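Side-chain contacts in microtubule-associated protein 1A/1B, light chain 3, putative (Trypanosoma brucei, PDB 3H9D), which probably acts in autophagy as a ubiquitin-like ATG8 protein that becomes joined to a membrane phospholipid: residues S6-S11 with F107-Y112; F52-D57 with G61-V66; A78-V81 with T86-P89. All blocks are in the same frame, centred on the assembly; numbering follows the deposited sequence.

How the contacts relate
All three contacts reach the same mixed sheet of a ubiquitin-like ATG8 fold. Contact 1 sets the N-terminal helix 7-11 against strand 108-113, and along the chain the other two are nested inside the loop it closes. Its centre lies about 16 Å from the centre of each, while contacts 2 and 3 have centres about 13 Å apart. Met-110 links all three: its SD is 3.5 Å from Phe-63 CE2 of contact 2, and its CE is 3.7 Å from Leu-88 CD1 of contact 3. Contacts 2 and 3 meet through Val-64 CG2 and Val-81 CG2, 3.8 Å apart.

Contact 1 of 3, residues S6-S11 with F107-Y112; sequences SKYKMS and FLYMKY
Tyr-109 reaches from strand 108-113 to Ser-6, Tyr-8 and Lys-9 of the segment holding helix 7-11, the first of the two N-terminal helices that ATG8 proteins add to the ubiquitin-like fold. Ser-6 OG lies at the Tyr-109 ring edge, close to the ring plane, 3.3 Å from Tyr-109 CE2. Lys-9 CB approaches obliquely to 4.0 Å from Tyr-109 OH, and the two side chains cross at about a right angle. Tyr-8 also crosses Tyr-109 nearly perpendicularly, its CD2 being 4.1 Å from Tyr-109 OH, which sits near the plane of the Tyr-8 ring at its edge.

Hydrogen bonds fix the groups on either segment rather than joining them. As N-cap, Ser-6 has OG anti to its N (chi1 170°) and accepts from Lys-9 N at 3.0 Å, with an N-H...O angle of 177°. The same OG bonds to Glu-37, and Tyr-109 OH to Asp-105. Water 1 bridges the segments, accepting from Lys-7 N and from Lys-111 NZ, each at 2.9 Å.

The cation-pi approach is long and at most weakly attractive: Lys-9 NZ is 5.5 Å from the Tyr-109 ring centroid. A bend at chi3 (-94°) turns the amine over the ring, and Lys-9 NZ forms its salt bridge with Asp-103. Between these two segments, then, the helix is held by packing and a water bridge, while Glu-37, Asp-103 and Asp-105 take the polar groups.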
loop_
_atom_site.group_PDB
_atom_site.type_symbol
_atom_site.label_atom_id
_atom_site.label_comp_id
_atom_site.label_asym_id
_atom_site.label_seq_id
_atom_site.Cartn_x
_atom_site.Cartn_y
_atom_site.Cartn_z
ATOM N N SER A 6 0.052 5.933 1.783
ATOM C CA SER A 6 -1.348 6.216 1.468
ATOM C C SER A 6 -2.309 5.147 2.016
ATOM O O SER A 6 -2.185 3.953 1.699
ATOM C CB SER A 6 -1.511 6.367 -0.046
ATOM O OG SER A 6 -2.874 6.416 -0.415
ATOM N N LYS A 7 -3.261 5.586 2.839
ATOM C CA LYS A 7 -4.310 4.700 3.337
ATOM C C LYS A 7 -5.260 4.277 2.220
ATOM O O LYS A 7 -5.821 3.172 2.257
ATOM C CB LYS A 7 -5.096 5.346 4.480
ATOM C CG LYS A 7 -4.378 5.395 5.827
ATOM C CD LYS A 7 -5.397 5.676 6.924
ATOM C CE LYS A 7 -4.767 6.272 8.172
ATOM N NZ LYS A 7 -5.728 7.231 8.830
ATOM N N TYR A 8 -5.427 5.151 1.230
ATOM C CA TYR A 8 -6.269 4.862 0.057
ATOM C C TYR A 8 -5.656 3.793 -0.853
ATOM O O TYR A 8 -6.332 2.855 -1.272
ATOM C CB TYR A 8 -6.562 6.142 -0.758
ATOM C CG TYR A 8 -7.575 5.926 -1.866
ATOM C CD1 TYR A 8 -8.941 6.179 -1.649
ATOM C CD2 TYR A 8 -7.180 5.455 -3.122
ATOM C CE1 TYR A 8 -9.873 5.977 -2.648
ATOM C CE2 TYR A 8 -8.102 5.253 -4.134
ATOM C CZ TYR A 8 -9.452 5.514 -3.890
ATOM O OH TYR A 8 -10.384 5.312 -4.887
ATOM N N LYS A 9 -4.382 3.945 -1.186
ATOM C CA LYS A 9 -3.696 2.925 -1.965
ATOM C C LYS A 9 -3.848 1.532 -1.328
ATOM O O LYS A 9 -4.180 0.571 -2.009
ATOM C CB LYS A 9 -2.229 3.289 -2.121
ATOM C CG LYS A 9 -1.455 2.337 -3.001
ATOM C CD LYS A 9 -0.054 2.840 -3.256
ATOM C CE LYS A 9 0.029 3.617 -4.545
ATOM N NZ LYS A 9 1.426 3.556 -5.072
ATOM N N MET A 10 -3.629 1.465 -0.018
ATOM C CA MET A 10 -3.634 0.229 0.766
ATOM C C MET A 10 -4.981 -0.515 0.709
ATOM O O MET A 10 -5.028 -1.753 0.590
ATOM C CB MET A 10 -3.276 0.575 2.216
ATOM C CG MET A 10 -3.069 -0.606 3.157
ATOM S SD MET A 10 -1.612 -1.594 2.740
ATOM C CE MET A 10 -0.996 -1.935 4.381
ATOM N N SER A 11 -6.067 0.253 0.770
ATOM C CA SER A 11 -7.406 -0.303 0.911
ATOM C C SER A 11 -8.112 -0.559 -0.418
ATOM O O SER A 11 -9.221 -1.072 -0.433
ATOM C CB SER A 11 -8.262 0.563 1.858
ATOM O OG SER A 11 -8.312 1.911 1.423
ATOM N N PHE A 107 -3.559 8.025 -10.615
ATOM C CA PHE A 107 -3.933 9.015 -9.607
ATOM C C PHE A 107 -2.721 9.844 -9.219
ATOM O O PHE A 107 -1.596 9.349 -9.244
ATOM C CB PHE A 107 -4.500 8.337 -8.348
ATOM C CG PHE A 107 -5.953 7.957 -8.455
ATOM C CD1 PHE A 107 -6.336 6.616 -8.493
ATOM C CD2 PHE A 107 -6.946 8.941 -8.500
ATOM C CE1 PHE A 107 -7.692 6.254 -8.594
ATOM C CE2 PHE A 107 -8.299 8.595 -8.597
ATOM C CZ PHE A 107 -8.674 7.241 -8.647
ATOM N N LEU A 108 -2.955 11.109 -8.882
ATOM C CA LEU A 108 -1.944 11.930 -8.233
ATOM C C LEU A 108 -2.203 11.902 -6.736
ATOM O O LEU A 108 -3.255 12.345 -6.281
ATOM C CB LEU A 108 -1.982 13.377 -8.750
ATOM C CG LEU A 108 -1.077 14.412 -8.059
ATOM C CD1 LEU A 108 0.384 14.175 -8.416
ATOM C CD2 LEU A 108 -1.486 15.837 -8.412
ATOM N N TYR A 109 -1.246 11.380 -5.973
ATOM C CA TYR A 109 -1.393 11.299 -4.517
ATOM C C TYR A 109 -0.840 12.538 -3.833
ATOM O O TYR A 109 0.350 12.832 -3.917
ATOM C CB TYR A 109 -0.735 10.027 -3.959
ATOM C CG TYR A 109 -1.497 8.775 -4.295
ATOM C CD1 TYR A 109 -1.433 8.210 -5.573
ATOM C CD2 TYR A 109 -2.297 8.163 -3.346
ATOM C CE1 TYR A 109 -2.158 7.059 -5.888
ATOM C CE2 TYR A 109 -3.011 7.007 -3.646
ATOM C CZ TYR A 109 -2.940 6.461 -4.915
ATOM O OH TYR A 109 -3.663 5.319 -5.195
ATOM N N MET A 110 -1.711 13.258 -3.146
ATOM C CA MET A 110 -1.298 14.480 -2.472
ATOM C C MET A 110 -1.551 14.330 -0.999
ATOM O O MET A 110 -2.434 13.580 -0.608
ATOM C CB MET A 110 -2.072 15.689 -3.002
ATOM C CG MET A 110 -1.994 15.868 -4.503
ATOM S SD MET A 110 -2.875 17.333 -5.047
ATOM C CE MET A 110 -1.834 18.628 -4.372
ATOM N N LYS A 111 -0.751 15.022 -0.193
ATOM C CA LYS A 111 -0.998 15.160 1.238
ATOM C C LYS A 111 -1.283 16.620 1.527
ATOM O O LYS A 111 -0.874 17.499 0.773
ATOM C CB LYS A 111 0.217 14.707 2.059
ATOM C CG LYS A 111 0.751 13.321 1.735
ATOM C CD LYS A 111 0.381 12.305 2.799
ATOM C CE LYS A 111 -0.947 11.626 2.499
ATOM N NZ LYS A 111 -1.332 10.684 3.579
ATOM N N TYR A 112 -1.983 16.879 2.620
ATOM C CA TYR A 112 -2.258 18.245 3.052
ATOM C C TYR A 112 -2.003 18.396 4.546
ATOM O O TYR A 112 -2.152 17.445 5.323
ATOM C CB TYR A 112 -3.703 18.679 2.694
ATOM C CG TYR A 112 -4.779 17.833 3.350
ATOM C CD1 TYR A 112 -5.318 18.197 4.583
ATOM C CD2 TYR A 112 -5.248 16.663 2.747
ATOM C CE1 TYR A 112 -6.280 17.424 5.200
ATOM C CE2 TYR A 112 -6.233 15.887 3.362
ATOM C CZ TYR A 112 -6.723 16.273 4.589
ATOM O OH TYR A 112 -7.676 15.533 5.217
HETATM O O HOH W 1 -2.660 8.183 3.951
#

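Contact 2 of 3, residues F52-D57 with G61-V66; sequences FLVPSD and GQFVSV
Phe-63 has the largest area buried here, its ring edge pointing at the face of Phe-52 in a T-shaped stack between strand 51-55 and helix 60-71. This is helix-on-sheet packing within the ubiquitin-like fold, on one of the two edge strands of the sheet within this chain. The evidence for the edge-to-face class is a centroid separation of 5.4 Å with the planes at 82°. Phe-63 CE1 is the leading atom: it stands above the Phe-52 ring, offset toward the rim, and comes 3.8 Å from Phe-52 CG. With CG anti to its backbone N (chi1 171°), Phe-63 reaches from the helix to the strand.

Phe-52 supplies the receiving face. Its CB also touches Phe-63 CE1, at 4.0 Å, so the incoming edge meets the ring near its root. Beyond this pair, Phe-52 packs on Leu-47 and Cys-36, while Phe-63 rests on Cys-36 and on Met-94 of helix 94-101, which places both rings in the buried interior.

Val-54, two residues along the strand, meets Phe-63 with one methyl. Val-54 CG2 approaches the ring obliquely, 3.8 Å from Phe-63 CD1, and the two side chains cross at about a right angle.

Beyond the end of the strand, the contact becomes polar and exposed. Gln-62 OE1 is bonded to Thr-59 N, and Gln-62 NE2 donates to water 2 at 2.8 Å; that water in turn gives only a weak bond to Asp-57 OD1.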
loop_
_atom_site.group_PDB
_atom_site.type_symbol
_atom_site.label_atom_id
_atom_site.label_comp_id
_atom_site.label_asym_id
_atom_site.label_seq_id
_atom_site.Cartn_x
_atom_site.Cartn_y
_atom_site.Cartn_z
ATOM N N PHE A 52 -10.540 13.663 -5.767
ATOM C CA PHE A 52 -10.917 14.899 -6.438
ATOM C C PHE A 52 -10.755 14.762 -7.923
ATOM O O PHE A 52 -9.768 14.224 -8.403
ATOM C CB PHE A 52 -10.102 16.081 -5.921
ATOM C CG PHE A 52 -10.462 16.484 -4.530
ATOM C CD1 PHE A 52 -9.866 15.850 -3.432
ATOM C CD2 PHE A 52 -11.423 17.470 -4.311
ATOM C CE1 PHE A 52 -10.213 16.198 -2.134
ATOM C CE2 PHE A 52 -11.779 17.839 -3.016
ATOM C CZ PHE A 52 -11.175 17.202 -1.920
ATOM N N LEU A 53 -11.764 15.228 -8.641
ATOM C CA LEU A 53 -11.717 15.310 -10.081
ATOM C C LEU A 53 -11.507 16.792 -10.342
ATOM O O LEU A 53 -12.449 17.577 -10.310
ATOM C CB LEU A 53 -13.030 14.786 -10.670
ATOM C CG LEU A 53 -13.248 13.261 -10.757
ATOM C CD1 LEU A 53 -12.963 12.469 -9.460
ATOM C CD2 LEU A 53 -14.647 12.977 -11.240
ATOM N N VAL A 54 -10.245 17.158 -10.564
ATOM C CA VAL A 54 -9.778 18.544 -10.501
ATOM C C VAL A 54 -9.652 19.137 -11.904
ATOM O O VAL A 54 -8.955 18.565 -12.752
ATOM C CB VAL A 54 -8.399 18.637 -9.743
ATOM C CG1 VAL A 54 -7.842 20.070 -9.726
ATOM C CG2 VAL A 54 -8.522 18.094 -8.328
ATOM N N PRO A 55 -10.326 20.285 -12.152
ATOM C CA PRO A 55 -10.189 20.993 -13.431
ATOM C C PRO A 55 -8.714 21.184 -13.765
ATOM O O PRO A 55 -7.964 21.730 -12.957
ATOM C CB PRO A 55 -10.853 22.345 -13.157
ATOM C CG PRO A 55 -11.845 22.076 -12.084
ATOM C CD PRO A 55 -11.253 20.974 -11.234
ATOM N N SER A 56 -8.305 20.719 -14.940
ATOM C CA SER A 56 -6.889 20.698 -15.329
ATOM C C SER A 56 -6.276 22.085 -15.556
ATOM O O SER A 56 -5.089 22.200 -15.877
ATOM C CB SER A 56 -6.721 19.843 -16.580
ATOM O OG SER A 56 -5.363 19.482 -16.770
ATOM N N ASP A 57 -7.099 23.124 -15.393
ATOM C CA ASP A 57 -6.698 24.528 -15.540
ATOM C C ASP A 57 -6.375 25.194 -14.198
ATOM O O ASP A 57 -6.081 26.398 -14.144
ATOM C CB ASP A 57 -7.807 25.322 -16.250
ATOM C CG ASP A 57 -9.179 25.056 -15.662
ATOM O OD1 ASP A 57 -9.902 26.023 -15.343
ATOM O OD2 ASP A 57 -9.543 23.870 -15.514
ATOM N N GLY A 61 -2.394 26.651 -5.992
ATOM C CA GLY A 61 -3.085 27.617 -5.134
ATOM C C GLY A 61 -4.606 27.583 -5.197
ATOM O O GLY A 61 -5.279 27.762 -4.179
ATOM N N GLN A 62 -5.147 27.364 -6.393
ATOM C CA GLN A 62 -6.594 27.238 -6.568
ATOM C C GLN A 62 -7.152 25.929 -6.009
ATOM O O GLN A 62 -8.192 25.944 -5.347
ATOM C CB GLN A 62 -6.976 27.380 -8.040
ATOM C CG GLN A 62 -6.933 28.801 -8.563
ATOM C CD GLN A 62 -6.932 28.846 -10.074
ATOM O OE1 GLN A 62 -5.972 28.421 -10.715
ATOM N NE2 GLN A 62 -8.010 29.364 -10.653
ATOM N N PHE A 63 -6.484 24.805 -6.284
ATOM C CA PHE A 63 -6.903 23.515 -5.699
ATOM C C PHE A 63 -6.918 23.583 -4.169
ATOM O O PHE A 63 -7.824 23.059 -3.531
ATOM C CB PHE A 63 -6.054 22.330 -6.185
ATOM C CG PHE A 63 -6.326 21.040 -5.426
ATOM C CD1 PHE A 63 -7.577 20.408 -5.512
ATOM C CD2 PHE A 63 -5.343 20.471 -4.603
ATOM C CE1 PHE A 63 -7.847 19.229 -4.796
ATOM C CE2 PHE A 63 -5.600 19.284 -3.884
ATOM C CZ PHE A 63 -6.859 18.664 -3.980
ATOM N N VAL A 64 -5.925 24.260 -3.601
ATOM C CA VAL A 64 -5.840 24.489 -2.163
ATOM C C VAL A 64 -7.064 25.216 -1.627
ATOM O O VAL A 64 -7.626 24.817 -0.603
ATOM C CB VAL A 64 -4.529 25.244 -1.797
ATOM C CG1 VAL A 64 -4.557 25.767 -0.353
ATOM C CG2 VAL A 64 -3.338 24.330 -2.025
ATOM N N SER A 65 -7.476 26.281 -2.319
ATOM C CA SER A 65 -8.709 26.995 -1.978
ATOM C C SER A 65 -9.934 26.071 -1.982
ATOM O O SER A 65 -10.779 26.165 -1.089
ATOM C CB SER A 65 -8.923 28.193 -2.916
ATOM O OG SER A 65 -8.162 29.322 -2.501
ATOM N N VAL A 66 -10.009 25.188 -2.985
ATOM C CA VAL A 66 -11.072 24.172 -3.102
ATOM C C VAL A 66 -11.009 23.137 -1.970
ATOM O O VAL A 66 -12.032 22.798 -1.368
ATOM C CB VAL A 66 -11.009 23.426 -4.468
ATOM C CG1 VAL A 66 -12.010 22.279 -4.519
ATOM C CG2 VAL A 66 -11.241 24.389 -5.628
HETATM O O HOH W 2 -9.093 28.415 -13.070
#

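Contact 3 of 3, residues A78-V81 with T86-P89; sequences ALFV and TVLP
Phe-80 brings the one aromatic ring to this contact, and Val-87 CG2 comes to it obliquely. The closer touch is at the root of the ring, where Phe-80 CB is 4.0 Å from Val-87 CG2.

The main flat group is the backbone carbonyl of Val-81. Leu-88 N donates to Val-81 O at 2.8 Å, with an N-H...O angle of 142°. Val-87 CA adds a CA-H...O contact to the same oxygen, Val-81 O, 3.4 Å away. Leu-88 CB also packs against Val-81 O, at 3.6 Å. A second link runs through water 3, which accepts from Val-81 N at 2.9 Å and donates to Leu-88 O, extending the backbone pairing by one solvent molecule.

Among the side chains, Val-81 and Leu-88 meet obliquely, with Val-81 CG2 4.0 Å from Leu-88 CD1. A chi1 of -68° sets Val-81 CG1 anti to the carbonyl carbon and leaves Val-81 CG2 flanked by N and C, turned to the leucine.

The pairing belongs to the beta hairpin of strands 80-83 and 86-87, the latter being the other edge strand of the sheet within this chain, across from strand 51-55. Val-81 and Leu-88 both touch Val-60 of helix 60-71 and Met-110 of strand 108-113, joining the hairpin to the helix and to the neighbouring strand.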
loop_
_atom_site.group_PDB
_atom_site.type_symbol
_atom_site.label_atom_id
_atom_site.label_comp_id
_atom_site.label_asym_id
_atom_site.label_seq_id
_atom_site.Cartn_x
_atom_site.Cartn_y
_atom_site.Cartn_z
ATOM N N ALA A 78 -2.860 28.852 7.375
ATOM C CA ALA A 78 -2.307 28.319 6.141
ATOM C C ALA A 78 -2.629 26.833 5.973
ATOM O O ALA A 78 -2.819 26.103 6.954
ATOM C CB ALA A 78 -0.809 28.544 6.088
ATOM N N LEU A 79 -2.679 26.417 4.711
ATOM C CA LEU A 79 -2.909 25.047 4.302
ATOM C C LEU A 79 -1.852 24.705 3.272
ATOM O O LEU A 79 -1.721 25.398 2.256
ATOM C CB LEU A 79 -4.312 24.892 3.697
ATOM C CG LEU A 79 -4.806 23.540 3.158
ATOM C CD1 LEU A 79 -4.729 22.420 4.219
ATOM C CD2 LEU A 79 -6.237 23.691 2.620
ATOM N N PHE A 80 -1.092 23.643 3.537
ATOM C CA PHE A 80 -0.028 23.224 2.628
ATOM C C PHE A 80 -0.380 21.914 1.924
ATOM O O PHE A 80 -1.107 21.090 2.473
ATOM C CB PHE A 80 1.309 23.105 3.385
ATOM C CG PHE A 80 1.679 24.349 4.160
ATOM C CD1 PHE A 80 1.403 24.444 5.518
ATOM C CD2 PHE A 80 2.298 25.422 3.530
ATOM C CE1 PHE A 80 1.726 25.588 6.232
ATOM C CE2 PHE A 80 2.634 26.578 4.240
ATOM C CZ PHE A 80 2.346 26.659 5.586
ATOM N N VAL A 81 0.125 21.732 0.708
ATOM C CA VAL A 81 -0.032 20.453 0.009
ATOM C C VAL A 81 1.295 19.894 -0.485
ATOM O O VAL A 81 2.234 20.634 -0.742
ATOM C CB VAL A 81 -1.101 20.481 -1.133
ATOM C CG1 VAL A 81 -2.508 20.658 -0.547
ATOM C CG2 VAL A 81 -0.779 21.553 -2.188
ATOM N N THR A 86 7.394 16.530 -0.838
ATOM C CA THR A 86 7.814 17.927 -0.945
ATOM C C THR A 86 6.611 18.864 -1.081
ATOM O O THR A 86 5.725 18.635 -1.918
ATOM C CB THR A 86 8.829 18.177 -2.114
ATOM O OG1 THR A 86 8.153 18.739 -3.243
ATOM C CG2 THR A 86 9.552 16.894 -2.537
ATOM N N VAL A 87 6.598 19.914 -0.254
ATOM C CA VAL A 87 5.570 20.957 -0.295
ATOM C C VAL A 87 5.485 21.543 -1.702
ATOM O O VAL A 87 6.487 21.594 -2.425
ATOM C CB VAL A 87 5.804 22.068 0.801
ATOM C CG1 VAL A 87 7.012 22.973 0.468
ATOM C CG2 VAL A 87 4.548 22.901 1.026
ATOM N N LEU A 88 4.282 21.952 -2.089
ATOM C CA LEU A 88 4.046 22.492 -3.423
ATOM C C LEU A 88 3.908 24.010 -3.419
ATOM O O LEU A 88 3.264 24.574 -2.527
ATOM C CB LEU A 88 2.801 21.867 -4.051
ATOM C CG LEU A 88 2.891 20.446 -4.588
ATOM C CD1 LEU A 88 1.530 20.037 -5.131
ATOM C CD2 LEU A 88 3.944 20.354 -5.665
ATOM N N PRO A 89 4.514 24.676 -4.423
ATOM C CA PRO A 89 4.282 26.109 -4.560
ATOM C C PRO A 89 2.924 26.352 -5.216
ATOM O O PRO A 89 2.621 25.765 -6.256
ATOM C CB PRO A 89 5.432 26.573 -5.462
ATOM C CG PRO A 89 5.820 25.374 -6.251
ATOM C CD PRO A 89 5.429 24.153 -5.459
HETATM O O HOH W 3 1.123 24.202 -0.460
#